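Local coordinates for TCP pilus virulence regulatory protein (Vibrio cholerae, PDB 4MLO) that activates transcription of virulence genes as an AraC-family regulator, probably by binding DNA through helix-turn-helix motifs, and carries a bound palmitoleic acid, at residues I222-S227 and A240-F245. Numbering follows the deposited sequence.
Sequences ISYSIS and AYQSGF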
loop_
_atom_site.group_PDB
_atom_site.type_symbol
_atom_site.label_atom_id
_atom_site.label_comp_id
_atom_site.label_asym_id
_atom_site.label_seq_id
_atom_site.Cartn_x
_atom_site.Cartn_y
_atom_site.Cartn_z
ATOM N N ILE A 222 9.522 -8.080 2.089
ATOM C CA ILE A 222 9.067 -8.219 0.696
ATOM C C ILE A 222 8.778 -6.857 0.092
ATOM O O ILE A 222 9.088 -6.584 -1.080
ATOM C CB ILE A 222 7.833 -9.142 0.615
ATOM C CG1 ILE A 222 8.190 -10.617 0.881
ATOM C CG2 ILE A 222 7.101 -9.040 -0.766
ATOM C CD1 ILE A 222 9.220 -11.236 -0.061
ATOM N N SER A 223 8.135 -5.988 0.847
ATOM C CA SER A 223 7.833 -4.691 0.280
ATOM C C SER A 223 9.110 -3.887 0.047
ATOM O O SER A 223 9.187 -3.134 -0.924
ATOM C CB SER A 223 6.814 -3.993 1.166
ATOM O OG SER A 223 5.580 -4.706 1.072
ATOM N N TYR A 224 10.149 -4.098 0.864
ATOM C CA TYR A 224 11.454 -3.515 0.579
ATOM C C TYR A 224 12.021 -4.041 -0.739
ATOM O O TYR A 224 12.518 -3.262 -1.571
ATOM C CB TYR A 224 12.374 -3.791 1.777
ATOM C CG TYR A 224 13.707 -3.092 1.784
ATOM C CD1 TYR A 224 14.790 -3.633 1.160
ATOM C CD2 TYR A 224 13.895 -1.938 2.543
ATOM C CE1 TYR A 224 16.042 -3.008 1.192
ATOM C CE2 TYR A 224 15.150 -1.307 2.569
ATOM C CZ TYR A 224 16.203 -1.858 1.861
ATOM O OH TYR A 224 17.474 -1.279 1.866
ATOM N N SER A 225 11.915 -5.353 -0.980
ATOM C CA SER A 225 12.425 -5.915 -2.234
ATOM C C SER A 225 11.676 -5.343 -3.444
ATOM O O SER A 225 12.271 -5.158 -4.517
ATOM C CB SER A 225 12.332 -7.448 -2.210
ATOM O OG SER A 225 11.027 -7.978 -2.432
ATOM N N ILE A 226 10.373 -5.142 -3.301
ATOM C CA ILE A 226 9.569 -4.563 -4.372
ATOM C C ILE A 226 10.056 -3.155 -4.656
ATOM O O ILE A 226 10.291 -2.779 -5.801
ATOM C CB ILE A 226 8.076 -4.621 -3.999
ATOM C CG1 ILE A 226 7.593 -6.055 -4.136
ATOM C CG2 ILE A 226 7.253 -3.752 -4.905
ATOM C CD1 ILE A 226 6.277 -6.300 -3.456
ATOM N N SER A 227 10.287 -2.370 -3.592
ATOM C CA SER A 227 10.856 -1.037 -3.763
ATOM C C SER A 227 12.184 -1.076 -4.496
ATOM O O SER A 227 12.425 -0.233 -5.368
ATOM C CB SER A 227 11.028 -0.365 -2.405
ATOM O OG SER A 227 9.772 -0.068 -1.841
ATOM N N ALA A 240 17.645 -10.295 -2.767
ATOM C CA ALA A 240 17.283 -11.134 -1.621
ATOM C C ALA A 240 18.119 -10.755 -0.409
ATOM O O ALA A 240 17.588 -10.623 0.693
ATOM C CB ALA A 240 17.498 -12.591 -1.950
ATOM N N TYR A 241 19.417 -10.543 -0.607
ATOM C CA TYR A 241 20.299 -10.282 0.546
ATOM C C TYR A 241 20.162 -8.844 1.032
ATOM O O TYR A 241 20.169 -8.591 2.246
ATOM C CB TYR A 241 21.756 -10.612 0.166
ATOM C CG TYR A 241 22.068 -12.112 0.244
ATOM C CD1 TYR A 241 22.057 -12.908 -0.892
ATOM C CD2 TYR A 241 22.259 -12.745 1.467
ATOM C CE1 TYR A 241 22.292 -14.274 -0.813
ATOM C CE2 TYR A 241 22.497 -14.105 1.559
ATOM C CZ TYR A 241 22.506 -14.881 0.417
ATOM O OH TYR A 241 22.730 -16.243 0.492
ATOM N N GLN A 242 19.991 -7.893 0.113
ATOM C CA GLN A 242 19.792 -6.504 0.498
ATOM C C GLN A 242 18.522 -6.345 1.328
ATOM O O GLN A 242 18.441 -5.485 2.206
ATOM C CB GLN A 242 19.752 -5.631 -0.762
ATOM C CG GLN A 242 19.619 -4.146 -0.506
ATOM C CD GLN A 242 20.942 -3.412 -0.428
ATOM O OE1 GLN A 242 21.966 -3.898 -0.918
ATOM N NE2 GLN A 242 20.921 -2.211 0.175
ATOM N N SER A 243 17.514 -7.160 1.065
ATOM C CA SER A 243 16.243 -7.061 1.728
ATOM C C SER A 243 16.188 -7.815 3.037
ATOM O O SER A 243 15.135 -7.785 3.690
ATOM C CB SER A 243 15.159 -7.612 0.816
ATOM O OG SER A 243 15.130 -6.897 -0.410
ATOM N N GLY A 244 17.269 -8.493 3.431
ATOM C CA GLY A 244 17.363 -9.101 4.740
ATOM C C GLY A 244 16.968 -10.549 4.819
ATOM O O GLY A 244 16.898 -11.098 5.937
ATOM N N PHE A 245 16.757 -11.211 3.680
ATOM C CA PHE A 245 16.468 -12.636 3.693
ATOM C C PHE A 245 17.739 -13.480 3.885
ATOM O O PHE A 245 18.853 -13.099 3.485
ATOM C CB PHE A 245 15.723 -12.999 2.406
ATOM C CG PHE A 245 14.356 -12.407 2.348
ATOM C CD1 PHE A 245 13.317 -12.991 3.071
ATOM C CD2 PHE A 245 14.096 -11.239 1.643
ATOM C CE1 PHE A 245 12.040 -12.430 3.051
ATOM C CE2 PHE A 245 12.819 -10.681 1.604
ATOM C CZ PHE A 245 11.802 -11.267 2.307
#
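The carbonyl oxygen of Ile222 is gripped twice, by Ser225 OG at 2.7 Å and by Ile226 N at 2.9 Å, and the serine hydroxyl is thus spent within its own helix. Ser225 OG stands between the backbone N and the carbonyl carbon (chi1 77°), a torsion that brings it within bonding range of the carbonyl one turn earlier. What Ser225 presents to the other segment is carbon: its CB lies 3.4 Å from Ser243 OG, which is hydrogen-bonded to the carbonyl of Ile239. Ser225 bonds within its helix, and Ser243, just past the end of helix 236-242, bonds back to the last turns of that helix; the small side chains probably allow the CA atoms of Ser225 and Ser243 to come within 5.6 Å. Ser243 OG also sits at the edge of the Tyr224 ring, near its plane, 3.6 Å from CD1. Farther along that ring, CE1 is 3.6 Å from Gln242 O. This is the joint between helices 213-230 and 236-242, the latter lying in the AraC-family helix-turn-helix region. Helix 236-242 ends in a Schellman motif, with Gly244 at positive phi: Gly244 N reaches Tyr241 O and Phe245 N reaches Ala240 O, and beyond this turn Phe245 points back toward helix 213-230. There Ile222 CD1 meets Phe245 CZ at 3.5 Å, the two side chains crossing at about a right angle. Helix 248-259 lines the same apolar region, Val254 touching Ile222 and Phe251 meeting the Phe245 ring with planes inclined at about 50°.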